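NOL1/NOP2/sun family protein (Enterococcus faecium, PDB 3M4X) probably methylates ribosomal RNA, pairing a Rossmann-like methyltransferase domain of the RsmB/F family with a C-terminal PUA-like domain that probably binds RNA. Local coordinates at residues 367-375 and 384-392; 407-415 and 447-455. All blocks are in the same frame, centred on the assembly; numbering follows the deposited sequence.

Contact 1: 367-375 and 384-392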
ATOM      1  N   VAL A 367       9.561 -13.743  -4.230  1.00 49.75           N
ATOM      2  CA  VAL A 367       8.564 -12.878  -4.835  1.00 50.25           C
ATOM      3  C   VAL A 367       7.186 -13.513  -4.756  1.00 56.48           C
ATOM      4  O   VAL A 367       6.934 -14.546  -5.379  1.00 56.59           O
ATOM      5  CB  VAL A 367       8.896 -12.583  -6.294  1.00 49.83           C
ATOM      6  CG1 VAL A 367       7.725 -11.911  -6.962  1.00 54.61           C
ATOM      7  CG2 VAL A 367      10.134 -11.716  -6.386  1.00 48.16           C
ATOM      8  N   VAL A 368       6.308 -12.880  -3.976  1.00 54.06           N
ATOM      9  CA  VAL A 368       4.939 -13.332  -3.757  1.00 47.92           C
ATOM     10  C   VAL A 368       4.026 -12.899  -4.903  1.00 46.26           C
ATOM     11  O   VAL A 368       3.012 -13.540  -5.200  1.00 47.90           O
ATOM     12  CB  VAL A 368       4.400 -12.749  -2.440  1.00 45.70           C
ATOM     13  CG1 VAL A 368       3.040 -13.324  -2.112  1.00 40.32           C
ATOM     14  CG2 VAL A 368       5.391 -13.031  -1.312  1.00 45.70           C
ATOM     15  N   ARG A 369       4.399 -11.808  -5.555  1.00 38.74           N
ATOM     16  CA  ARG A 369       3.593 -11.276  -6.637  1.00 40.09           C
ATOM     17  C   ARG A 369       4.489 -10.596  -7.657  1.00 38.68           C
ATOM     18  O   ARG A 369       5.255  -9.701  -7.313  1.00 41.87           O
ATOM     19  CB  ARG A 369       2.553 -10.302  -6.077  1.00 41.55           C
ATOM     20  CG  ARG A 369       1.567  -9.789  -7.100  1.00 35.59           C
ATOM     21  CD  ARG A 369       0.229  -9.454  -6.450  1.00 25.61           C
ATOM     22  NE  ARG A 369      -0.822  -9.961  -7.302  1.00 44.77           N
ATOM     23  CZ  ARG A 369      -1.684 -10.899  -6.952  1.00 42.17           C
ATOM     24  NH1 ARG A 369      -1.665 -11.406  -5.730  1.00 31.53           N
ATOM     25  NH2 ARG A 369      -2.588 -11.294  -7.830  1.00 45.32           N
ATOM     26  N   THR A 370       4.393 -11.022  -8.916  1.00 37.80           N
ATOM     27  CA  THR A 370       5.298 -10.537  -9.955  1.00 36.08           C
ATOM     28  C   THR A 370       4.568  -9.761 -11.041  1.00 39.44           C
ATOM     29  O   THR A 370       4.384 -10.258 -12.151  1.00 35.56           O
ATOM     30  CB  THR A 370       6.062 -11.719 -10.604  1.00 44.59           C
ATOM     31  OG1 THR A 370       6.770 -12.444  -9.594  1.00 41.83           O
ATOM     32  CG2 THR A 370       7.053 -11.220 -11.625  1.00 50.69           C
ATOM     33  N   GLY A 371       4.150  -8.538 -10.729  1.00 45.44           N
ATOM     34  CA  GLY A 371       3.431  -7.728 -11.699  1.00 41.42           C
ATOM     35  C   GLY A 371       1.946  -8.064 -11.764  1.00 40.07           C
ATOM     36  O   GLY A 371       1.293  -8.269 -10.740  1.00 35.10           O
ATOM     37  N   LEU A 372       1.402  -8.117 -12.973  1.00 38.39           N
ATOM     38  CA  LEU A 372      -0.013  -8.407 -13.124  1.00 33.73           C
ATOM     39  C   LEU A 372      -0.222  -9.871 -13.455  1.00 34.75           C
ATOM     40  O   LEU A 372       0.269 -10.373 -14.471  1.00 33.62           O
ATOM     41  CB  LEU A 372      -0.662  -7.515 -14.191  1.00 32.41           C
ATOM     42  CG  LEU A 372      -2.176  -7.730 -14.397  1.00 33.29           C
ATOM     43  CD1 LEU A 372      -2.975  -7.344 -13.141  1.00 29.96           C
ATOM     44  CD2 LEU A 372      -2.702  -6.985 -15.639  1.00 33.12           C
ATOM     45  N   HIS A 373      -0.952 -10.553 -12.581  1.00 33.62           N
ATOM     46  CA  HIS A 373      -1.359 -11.927 -12.819  1.00 31.93           C
ATOM     47  C   HIS A 373      -2.493 -11.954 -13.852  1.00 37.01           C
ATOM     48  O   HIS A 373      -3.609 -11.519 -13.568  1.00 35.90           O
ATOM     49  CB  HIS A 373      -1.825 -12.544 -11.499  1.00 32.05           C
ATOM     50  CG  HIS A 373      -2.310 -13.949 -11.627  1.00 33.97           C
ATOM     51  ND1 HIS A 373      -1.798 -14.832 -12.555  1.00 40.74           N
ATOM     52  CD2 HIS A 373      -3.256 -14.632 -10.942  1.00 34.20           C
ATOM     53  CE1 HIS A 373      -2.411 -15.994 -12.438  1.00 41.22           C
ATOM     54  NE2 HIS A 373      -3.301 -15.898 -11.465  1.00 42.71           N
ATOM     55  N   LEU A 374      -2.207 -12.462 -15.050  1.00 39.93           N
ATOM     56  CA  LEU A 374      -3.170 -12.413 -16.151  1.00 36.49           C
ATOM     57  C   LEU A 374      -4.161 -13.577 -16.125  1.00 39.13           C
ATOM     58  O   LEU A 374      -5.334 -13.413 -16.473  1.00 30.40           O
ATOM     59  CB  LEU A 374      -2.445 -12.375 -17.498  1.00 37.98           C
ATOM     60  CG  LEU A 374      -1.626 -11.111 -17.783  1.00 39.84           C
ATOM     61  CD1 LEU A 374      -0.805 -11.269 -19.041  1.00 39.44           C
ATOM     62  CD2 LEU A 374      -2.514  -9.882 -17.884  1.00 35.43           C
ATOM     63  N   GLY A 375      -3.681 -14.750 -15.722  1.00 38.89           N
ATOM     64  CA  GLY A 375      -4.519 -15.930 -15.627  1.00 40.06           C
ATOM     65  C   GLY A 375      -3.707 -17.213 -15.521  1.00 44.31           C
ATOM     66  O   GLY A 375      -2.477 -17.174 -15.402  1.00 37.39           O
ATOM     67  N   PRO A 384      -8.644 -16.530 -17.400  1.00 40.15           N
ATOM     68  CA  PRO A 384      -8.296 -15.171 -16.983  1.00 36.85           C
ATOM     69  C   PRO A 384      -8.402 -15.078 -15.459  1.00 37.98           C
ATOM     70  O   PRO A 384      -9.156 -15.839 -14.840  1.00 33.10           O
ATOM     71  CB  PRO A 384      -9.389 -14.305 -17.631  1.00 37.98           C
ATOM     72  CG  PRO A 384     -10.217 -15.237 -18.468  1.00 42.03           C
ATOM     73  CD  PRO A 384      -9.997 -16.610 -17.972  1.00 37.79           C
ATOM     74  N   SER A 385      -7.674 -14.142 -14.861  1.00 33.65           N
ATOM     75  CA  SER A 385      -7.591 -14.072 -13.405  1.00 38.51           C
ATOM     76  C   SER A 385      -8.463 -12.986 -12.783  1.00 38.71           C
ATOM     77  O   SER A 385      -8.894 -12.036 -13.444  1.00 31.30           O
ATOM     78  CB  SER A 385      -6.155 -13.801 -12.988  1.00 36.79           C
ATOM     79  OG  SER A 385      -5.795 -12.506 -13.433  1.00 36.86           O
ATOM     80  N   TYR A 386      -8.682 -13.144 -11.481  1.00 40.18           N
ATOM     81  CA  TYR A 386      -9.317 -12.148 -10.642  1.00 29.65           C
ATOM     82  C   TYR A 386      -8.528 -10.848 -10.719  1.00 29.72           C
ATOM     83  O   TYR A 386      -9.104  -9.767 -10.840  1.00 35.97           O
ATOM     84  CB  TYR A 386      -9.339 -12.680  -9.217  1.00 32.98           C
ATOM     85  CG  TYR A 386     -10.134 -11.868  -8.211  1.00 42.16           C
ATOM     86  CD1 TYR A 386     -11.486 -11.626  -8.395  1.00 44.18           C
ATOM     87  CD2 TYR A 386      -9.543 -11.402  -7.048  1.00 41.69           C
ATOM     88  CE1 TYR A 386     -12.219 -10.913  -7.470  1.00 43.14           C
ATOM     89  CE2 TYR A 386     -10.273 -10.691  -6.111  1.00 45.55           C
ATOM     90  CZ  TYR A 386     -11.611 -10.449  -6.329  1.00 43.24           C
ATOM     91  OH  TYR A 386     -12.350  -9.740  -5.406  1.00 40.98           O
ATOM     92  N   ALA A 387      -7.204 -10.952 -10.678  1.00 28.70           N
ATOM     93  CA  ALA A 387      -6.350  -9.768 -10.717  1.00 28.54           C
ATOM     94  C   ALA A 387      -6.625  -8.935 -11.963  1.00 34.36           C
ATOM     95  O   ALA A 387      -6.740  -7.706 -11.894  1.00 31.03           O
ATOM     96  CB  ALA A 387      -4.866 -10.157 -10.635  1.00 24.31           C
ATOM     97  N   LEU A 388      -6.713  -9.607 -13.110  1.00 34.02           N
ATOM     98  CA  LEU A 388      -6.914  -8.930 -14.382  1.00 29.87           C
ATOM     99  C   LEU A 388      -8.269  -8.218 -14.392  1.00 28.81           C
ATOM    100  O   LEU A 388      -8.369  -7.040 -14.760  1.00 27.00           O
ATOM    101  CB  LEU A 388      -6.807  -9.937 -15.543  1.00 36.00           C
ATOM    102  CG  LEU A 388      -7.132  -9.417 -16.945  1.00 34.89           C
ATOM    103  CD1 LEU A 388      -6.350  -8.169 -17.262  1.00 36.69           C
ATOM    104  CD2 LEU A 388      -6.870 -10.483 -17.988  1.00 33.40           C
ATOM    105  N   ALA A 389      -9.309  -8.930 -13.971  1.00 25.27           N
ATOM    106  CA  ALA A 389     -10.624  -8.320 -13.801  1.00 30.82           C
ATOM    107  C   ALA A 389     -10.548  -7.014 -13.008  1.00 31.45           C
ATOM    108  O   ALA A 389     -11.064  -5.986 -13.446  1.00 29.68           O
ATOM    109  CB  ALA A 389     -11.595  -9.299 -13.125  1.00 30.35           C
ATOM    110  N   LEU A 390      -9.895  -7.063 -11.851  1.00 28.52           N
ATOM    111  CA  LEU A 390      -9.813  -5.914 -10.941  1.00 29.85           C
ATOM    112  C   LEU A 390      -8.810  -4.825 -11.348  1.00 28.47           C
ATOM    113  O   LEU A 390      -8.775  -3.760 -10.735  1.00 26.25           O
ATOM    114  CB  LEU A 390      -9.536  -6.382  -9.510  1.00 27.49           C
ATOM    115  CG  LEU A 390     -10.827  -6.680  -8.727  1.00 36.11           C
ATOM    116  CD1 LEU A 390     -11.672  -7.751  -9.416  1.00 33.99           C
ATOM    117  CD2 LEU A 390     -10.530  -7.076  -7.295  1.00 37.32           C
ATOM    118  N   ALA A 391      -8.022  -5.080 -12.393  1.00 29.26           N
ATOM    119  CA  ALA A 391      -7.122  -4.059 -12.959  1.00 27.20           C
ATOM    120  C   ALA A 391      -7.677  -3.454 -14.240  1.00 35.36           C
ATOM    121  O   ALA A 391      -6.991  -2.696 -14.926  1.00 37.08           O
ATOM    122  CB  ALA A 391      -5.749  -4.648 -13.226  1.00 22.05           C
ATOM    123  N   THR A 392      -8.920  -3.785 -14.571  1.00 36.98           N
ATOM    124  CA  THR A 392      -9.521  -3.262 -15.790  1.00 40.54           C
ATOM    125  C   THR A 392      -9.812  -1.794 -15.584  1.00 42.48           C
ATOM    126  O   THR A 392     -10.405  -1.422 -14.579  1.00 43.93           O
ATOM    127  CB  THR A 392     -10.860  -3.957 -16.126  1.00 40.22           C
ATOM    128  OG1 THR A 392     -10.657  -5.364 -16.246  1.00 43.22           O
ATOM    129  CG2 THR A 392     -11.421  -3.419 -17.437  1.00 37.23           C
TER

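Contact 2: 407-415 and 447-455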
ATOM      1  N   GLU A 407     -27.236 -10.539  -7.722  1.00 42.92           N
ATOM      2  CA  GLU A 407     -26.300 -11.371  -8.460  1.00 42.23           C
ATOM      3  C   GLU A 407     -24.878 -11.223  -7.908  1.00 38.55           C
ATOM      4  O   GLU A 407     -24.130 -12.204  -7.803  1.00 36.87           O
ATOM      5  CB  GLU A 407     -26.372 -11.074  -9.963  1.00 43.51           C
ATOM      6  CG  GLU A 407     -27.544 -11.768 -10.636  1.00 43.82           C
ATOM      7  CD  GLU A 407     -27.894 -11.186 -11.989  1.00 44.07           C
ATOM      8  OE1 GLU A 407     -27.288 -10.168 -12.382  1.00 41.39           O
ATOM      9  OE2 GLU A 407     -28.789 -11.749 -12.660  1.00 44.62           O
ATOM     10  N   TRP A 408     -24.511 -10.006  -7.524  1.00 36.67           N
ATOM     11  CA  TRP A 408     -23.240  -9.818  -6.824  1.00 35.86           C
ATOM     12  C   TRP A 408     -23.172 -10.699  -5.567  1.00 40.00           C
ATOM     13  O   TRP A 408     -22.181 -11.406  -5.341  1.00 37.58           O
ATOM     14  CB  TRP A 408     -22.978  -8.340  -6.491  1.00 35.83           C
ATOM     15  CG  TRP A 408     -21.704  -8.155  -5.696  1.00 36.24           C
ATOM     16  CD1 TRP A 408     -20.435  -8.028  -6.192  1.00 34.15           C
ATOM     17  CD2 TRP A 408     -21.580  -8.127  -4.267  1.00 35.25           C
ATOM     18  NE1 TRP A 408     -19.530  -7.912  -5.155  1.00 37.38           N
ATOM     19  CE2 TRP A 408     -20.209  -7.963  -3.967  1.00 37.65           C
ATOM     20  CE3 TRP A 408     -22.496  -8.205  -3.213  1.00 41.27           C
ATOM     21  CZ2 TRP A 408     -19.733  -7.885  -2.657  1.00 40.13           C
ATOM     22  CZ3 TRP A 408     -22.017  -8.131  -1.908  1.00 42.32           C
ATOM     23  CH2 TRP A 408     -20.647  -7.970  -1.648  1.00 39.55           C
ATOM     24  N   GLN A 409     -24.231 -10.666  -4.756  1.00 41.36           N
ATOM     25  CA  GLN A 409     -24.316 -11.533  -3.578  1.00 45.36           C
ATOM     26  C   GLN A 409     -24.051 -13.001  -3.925  1.00 47.40           C
ATOM     27  O   GLN A 409     -23.204 -13.647  -3.306  1.00 46.87           O
ATOM     28  CB  GLN A 409     -25.691 -11.415  -2.913  1.00 54.56           C
ATOM     29  CG  GLN A 409     -25.690 -10.711  -1.572  1.00 66.88           C
ATOM     30  CD  GLN A 409     -26.320  -9.328  -1.636  1.00 78.72           C
ATOM     31  OE1 GLN A 409     -26.980  -8.979  -2.613  1.00 78.59           O
ATOM     32  NE2 GLN A 409     -26.119  -8.536  -0.586  1.00 82.20           N
ATOM     33  N   SER A 410     -24.782 -13.519  -4.912  1.00 44.63           N
ATOM     34  CA  SER A 410     -24.641 -14.911  -5.346  1.00 45.58           C
ATOM     35  C   SER A 410     -23.236 -15.191  -5.842  1.00 44.95           C
ATOM     36  O   SER A 410     -22.652 -16.232  -5.543  1.00 46.05           O
ATOM     37  CB  SER A 410     -25.634 -15.226  -6.465  1.00 50.74           C
ATOM     38  OG  SER A 410     -26.932 -14.785  -6.122  1.00 54.98           O
ATOM     39  N   TYR A 411     -22.699 -14.245  -6.603  1.00 45.48           N
ATOM     40  CA  TYR A 411     -21.358 -14.375  -7.159  1.00 45.33           C
ATOM     41  C   TYR A 411     -20.284 -14.484  -6.072  1.00 43.19           C
ATOM     42  O   TYR A 411     -19.471 -15.410  -6.088  1.00 39.72           O
ATOM     43  CB  TYR A 411     -21.061 -13.220  -8.124  1.00 43.64           C
ATOM     44  CG  TYR A 411     -19.676 -13.278  -8.737  1.00 45.10           C
ATOM     45  CD1 TYR A 411     -19.359 -14.229  -9.699  1.00 37.88           C
ATOM     46  CD2 TYR A 411     -18.681 -12.377  -8.349  1.00 34.50           C
ATOM     47  CE1 TYR A 411     -18.089 -14.284 -10.253  1.00 37.01           C
ATOM     48  CE2 TYR A 411     -17.422 -12.422  -8.897  1.00 32.01           C
ATOM     49  CZ  TYR A 411     -17.125 -13.372  -9.848  1.00 39.62           C
ATOM     50  OH  TYR A 411     -15.855 -13.414 -10.395  1.00 41.91           O
ATOM     51  N   THR A 412     -20.282 -13.554  -5.120  1.00 45.56           N
ATOM     52  CA  THR A 412     -19.290 -13.603  -4.040  1.00 46.43           C
ATOM     53  C   THR A 412     -19.509 -14.777  -3.078  1.00 45.40           C
ATOM     54  O   THR A 412     -18.592 -15.186  -2.370  1.00 48.53           O
ATOM     55  CB  THR A 412     -19.213 -12.287  -3.257  1.00 42.61           C
ATOM     56  OG1 THR A 412     -20.532 -11.890  -2.871  1.00 45.04           O
ATOM     57  CG2 THR A 412     -18.594 -11.202  -4.123  1.00 40.08           C
ATOM     58  N   ALA A 413     -20.721 -15.321  -3.069  1.00 43.42           N
ATOM     59  CA  ALA A 413     -21.000 -16.568  -2.354  1.00 49.72           C
ATOM     60  C   ALA A 413     -20.428 -17.769  -3.104  1.00 56.26           C
ATOM     61  O   ALA A 413     -20.228 -18.838  -2.524  1.00 58.78           O
ATOM     62  CB  ALA A 413     -22.499 -16.741  -2.146  1.00 48.23           C
ATOM     63  N   GLY A 414     -20.179 -17.593  -4.398  1.00 53.27           N
ATOM     64  CA  GLY A 414     -19.578 -18.638  -5.202  1.00 50.84           C
ATOM     65  C   GLY A 414     -20.592 -19.347  -6.080  1.00 51.36           C
ATOM     66  O   GLY A 414     -20.279 -20.341  -6.724  1.00 52.97           O
ATOM     67  N   GLU A 415     -21.811 -18.827  -6.113  1.00 52.55           N
ATOM     68  CA  GLU A 415     -22.882 -19.470  -6.854  1.00 55.46           C
ATOM     69  C   GLU A 415     -23.017 -18.968  -8.288  1.00 60.36           C
ATOM     70  O   GLU A 415     -22.721 -17.808  -8.598  1.00 58.34           O
ATOM     71  CB  GLU A 415     -24.205 -19.311  -6.112  1.00 63.58           C
ATOM     72  CG  GLU A 415     -24.255 -20.105  -4.812  1.00 76.29           C
ATOM     73  CD  GLU A 415     -25.444 -19.737  -3.951  1.00 85.31           C
ATOM     74  OE1 GLU A 415     -25.799 -18.538  -3.919  1.00 85.02           O
ATOM     75  OE2 GLU A 415     -26.019 -20.643  -3.302  1.00 90.74           O
ATOM     76  N   ASN A 447     -18.957 -19.605 -12.168  1.00 45.72           N
ATOM     77  CA  ASN A 447     -18.364 -18.768 -11.139  1.00 43.83           C
ATOM     78  C   ASN A 447     -16.846 -18.821 -11.036  1.00 42.22           C
ATOM     79  O   ASN A 447     -16.261 -19.880 -10.799  1.00 40.02           O
ATOM     80  CB  ASN A 447     -18.984 -19.082  -9.779  1.00 42.74           C
ATOM     81  CG  ASN A 447     -18.488 -18.151  -8.704  1.00 40.62           C
ATOM     82  OD1 ASN A 447     -17.310 -18.161  -8.361  1.00 45.92           O
ATOM     83  ND2 ASN A 447     -19.375 -17.316  -8.189  1.00 35.83           N
ATOM     84  N   PHE A 448     -16.216 -17.662 -11.199  1.00 36.53           N
ATOM     85  CA  PHE A 448     -14.776 -17.568 -11.030  1.00 43.35           C
ATOM     86  C   PHE A 448     -14.335 -16.550  -9.986  1.00 42.21           C
ATOM     87  O   PHE A 448     -13.234 -15.990 -10.056  1.00 40.30           O
ATOM     88  CB  PHE A 448     -14.086 -17.383 -12.378  1.00 45.07           C
ATOM     89  CG  PHE A 448     -14.094 -18.635 -13.188  1.00 47.90           C
ATOM     90  CD1 PHE A 448     -15.179 -18.952 -13.981  1.00 41.97           C
ATOM     91  CD2 PHE A 448     -13.056 -19.539 -13.090  1.00 47.51           C
ATOM     92  CE1 PHE A 448     -15.210 -20.124 -14.690  1.00 45.15           C
ATOM     93  CE2 PHE A 448     -13.082 -20.720 -13.806  1.00 44.30           C
ATOM     94  CZ  PHE A 448     -14.161 -21.010 -14.606  1.00 44.85           C
ATOM     95  N   PHE A 449     -15.201 -16.329  -9.003  1.00 43.86           N
ATOM     96  CA  PHE A 449     -14.776 -15.620  -7.809  1.00 43.34           C
ATOM     97  C   PHE A 449     -13.875 -16.565  -7.026  1.00 42.72           C
ATOM     98  O   PHE A 449     -14.277 -17.691  -6.717  1.00 47.41           O
ATOM     99  CB  PHE A 449     -15.966 -15.176  -6.962  1.00 42.52           C
ATOM    100  CG  PHE A 449     -15.590 -14.214  -5.862  1.00 44.35           C
ATOM    101  CD1 PHE A 449     -15.046 -12.977  -6.166  1.00 41.05           C
ATOM    102  CD2 PHE A 449     -15.769 -14.551  -4.530  1.00 46.24           C
ATOM    103  CE1 PHE A 449     -14.695 -12.093  -5.169  1.00 42.10           C
ATOM    104  CE2 PHE A 449     -15.418 -13.669  -3.524  1.00 43.04           C
ATOM    105  CZ  PHE A 449     -14.887 -12.439  -3.842  1.00 45.57           C
ATOM    106  N   PRO A 450     -12.641 -16.128  -6.730  1.00 38.42           N
ATOM    107  CA  PRO A 450     -11.669 -17.000  -6.056  1.00 49.05           C
ATOM    108  C   PRO A 450     -12.274 -17.700  -4.841  1.00 56.58           C
ATOM    109  O   PRO A 450     -12.916 -17.048  -4.010  1.00 52.88           O
ATOM    110  CB  PRO A 450     -10.550 -16.029  -5.660  1.00 43.57           C
ATOM    111  CG  PRO A 450     -10.593 -14.997  -6.754  1.00 38.83           C
ATOM    112  CD  PRO A 450     -12.055 -14.824  -7.086  1.00 37.73           C
ATOM    113  N   LYS A 451     -12.081 -19.017  -4.766  1.00 61.27           N
ATOM    114  CA  LYS A 451     -12.696 -19.845  -3.729  1.00 65.31           C
ATOM    115  C   LYS A 451     -12.339 -19.349  -2.332  1.00 62.27           C
ATOM    116  O   LYS A 451     -13.157 -19.409  -1.417  1.00 61.19           O
ATOM    117  CB  LYS A 451     -12.265 -21.306  -3.888  1.00 71.57           C
ATOM    118  CG  LYS A 451     -12.569 -21.897  -5.258  1.00 79.46           C
ATOM    119  CD  LYS A 451     -12.030 -23.317  -5.406  1.00 86.20           C
ATOM    120  CE  LYS A 451     -12.347 -23.876  -6.788  1.00 92.61           C
ATOM    121  NZ  LYS A 451     -11.813 -25.254  -6.994  1.00 97.23           N
ATOM    122  N   GLY A 452     -11.119 -18.846  -2.180  1.00 64.35           N
ATOM    123  CA  GLY A 452     -10.638 -18.387  -0.889  1.00 65.63           C
ATOM    124  C   GLY A 452     -11.283 -17.100  -0.408  1.00 64.39           C
ATOM    125  O   GLY A 452     -11.019 -16.655   0.708  1.00 64.04           O
ATOM    126  N   LEU A 453     -12.141 -16.505  -1.234  1.00 59.03           N
ATOM    127  CA  LEU A 453     -12.757 -15.227  -0.882  1.00 54.00           C
ATOM    128  C   LEU A 453     -14.271 -15.289  -0.671  1.00 56.52           C
ATOM    129  O   LEU A 453     -14.870 -14.307  -0.234  1.00 57.33           O
ATOM    130  CB  LEU A 453     -12.436 -14.174  -1.949  1.00 50.99           C
ATOM    131  CG  LEU A 453     -10.969 -13.790  -2.131  1.00 49.35           C
ATOM    132  CD1 LEU A 453     -10.781 -12.859  -3.328  1.00 42.37           C
ATOM    133  CD2 LEU A 453     -10.414 -13.153  -0.851  1.00 48.56           C
ATOM    134  N   ARG A 454     -14.887 -16.429  -0.974  1.00 56.79           N
ATOM    135  CA  ARG A 454     -16.347 -16.545  -0.939  1.00 62.53           C
ATOM    136  C   ARG A 454     -16.955 -16.352   0.455  1.00 69.60           C
ATOM    137  O   ARG A 454     -16.283 -16.597   1.458  1.00 71.53           O
ATOM    138  CB  ARG A 454     -16.771 -17.883  -1.548  1.00 67.75           C
ATOM    139  CG  ARG A 454     -16.425 -17.982  -3.029  1.00 68.83           C
ATOM    140  CD  ARG A 454     -16.522 -19.401  -3.562  1.00 73.28           C
ATOM    141  NE  ARG A 454     -16.410 -19.444  -5.021  1.00 72.33           N
ATOM    142  CZ  ARG A 454     -16.364 -20.565  -5.736  1.00 76.42           C
ATOM    143  NH1 ARG A 454     -16.411 -21.745  -5.125  1.00 74.57           N
ATOM    144  NH2 ARG A 454     -16.267 -20.508  -7.062  1.00 75.53           N
ATOM    145  N   PHE A 455     -18.208 -15.886   0.516  1.00 75.11           N
ATOM    146  CA  PHE A 455     -18.918 -15.739   1.798  1.00 82.49           C
ATOM    147  C   PHE A 455     -20.007 -16.801   1.955  1.00 84.13           C
ATOM    148  O   PHE A 455     -21.087 -16.518   2.488  1.00 81.45           O
ATOM    149  CB  PHE A 455     -19.572 -14.355   1.983  1.00 82.95           C
ATOM    150  CG  PHE A 455     -18.762 -13.198   1.460  1.00 77.76           C
ATOM    151  CD1 PHE A 455     -17.403 -13.312   1.235  1.00 76.26           C
ATOM    152  CD2 PHE A 455     -19.381 -11.983   1.200  1.00 71.81           C
ATOM    153  CE1 PHE A 455     -16.679 -12.240   0.741  1.00 76.29           C
ATOM    154  CE2 PHE A 455     -18.665 -10.911   0.707  1.00 68.95           C
ATOM    155  CZ  PHE A 455     -17.313 -11.036   0.478  1.00 71.97           C
TER

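Contact 1: 367-375 and 384-392
With chi1 of 66° Ser385 tucks OG between its own backbone N and carbonyl carbon, while His373, chi1 178°, swings its ring away from the backbone N, and the serine CB settles over one face of that imidazole. The contact belongs to a beta-hairpin of the RsmF first C-terminal domain, strands 372-378 and 381-384, whose second strand leads into helix 386-390, packed back against the first; Ser385 is the N-cap. Ser385 CB stands 3.9 Å from the centroid of the His373 ring in a CH-pi contact, displaced toward the rim. Ser385 OG accepts Leu388 N at 3.1 Å, the capping bond; its very short approach to His373 O is of doubtful geometry. Ser385 N donates to Leu374 O, 2.9 Å away, and Pro384 faces Gly375 in an antiparallel non-hydrogen-bonded pair. Leu372 crosses Leu388 at about a right angle, CD2 of the first meeting CD1 of the second. Leu372 CD1 lies 3.9 Å from Ala391 CB and also touches Ala387. Leu388 CD2 also rests on Leu374 O. The Arg369 guanidinium, salt-bridged to Glu151 of helix 140-153, turns its edge to the helix, where Arg369 NH2 lies 3.8 Å from Ala387 CB.

Contact 2: 407-415 and 447-455
Helix 405-413 ends at Gly414 in a Schellman motif, its positive phi of 103° turning the chain out of the last helical turn, and the C-terminal tail of the PUA-like domain docks there, Phe455 N bonding to Thr412 O at 3.0 Å. Asn447 leads the side chains: with CG anti to the backbone N, chi1 -175°, its amide reaches the helix end, where Asn447 ND2 meets Tyr411 O at 2.8 Å, in the carbonyl plane and on a lone pair, sharing that oxygen with Gly414 N, and adds a weak bond to Glu415 O. Its OD1 accepts Phe449 N, closing an Asx turn, and Arg454 NH2 from the opposite face of the amide plane, so both ends of the amide are gripped and its rotation is fixed. Tyr411, whose OH bonds to Phe437 O, offers a ring face to Phe449 CB, 3.8 Å from its centroid; the two rings meet obliquely, planes at 58°. Phe449 receives Thr412 CG2 over one face, 4.0 Å from the centroid. Phe455 lays a ring face against Thr412 CB and meets the Trp408 indole at CH2. Arg454, extended from CG to NE, lays a guanidinium face over Gly414, Arg454 NE 3.3 Å from Gly414 CA.

Overall arrangement
Strand 367-370 pairs antiparallel with strand 158-161 at the large mixed sheet; the chain then enters the four-stranded antiparallel sheet at 372-378. Contact 1 closes the short loop through strand 381-384, bringing helix 386-390 back onto its own sheet. Only then does contact 2 open, closing the longer excursion through strands 417-418, 426-430, 433-441 and 444-447 by returning the C-terminal tail to helix 405-413. The two are in series, neither nested nor crossed, with centres about 18 Å apart. They nevertheless touch: Tyr386 of contact 1 packs against Phe449, Pro450 and Leu453 of contact 2, joining the first C-terminal domain to the PUA-like one.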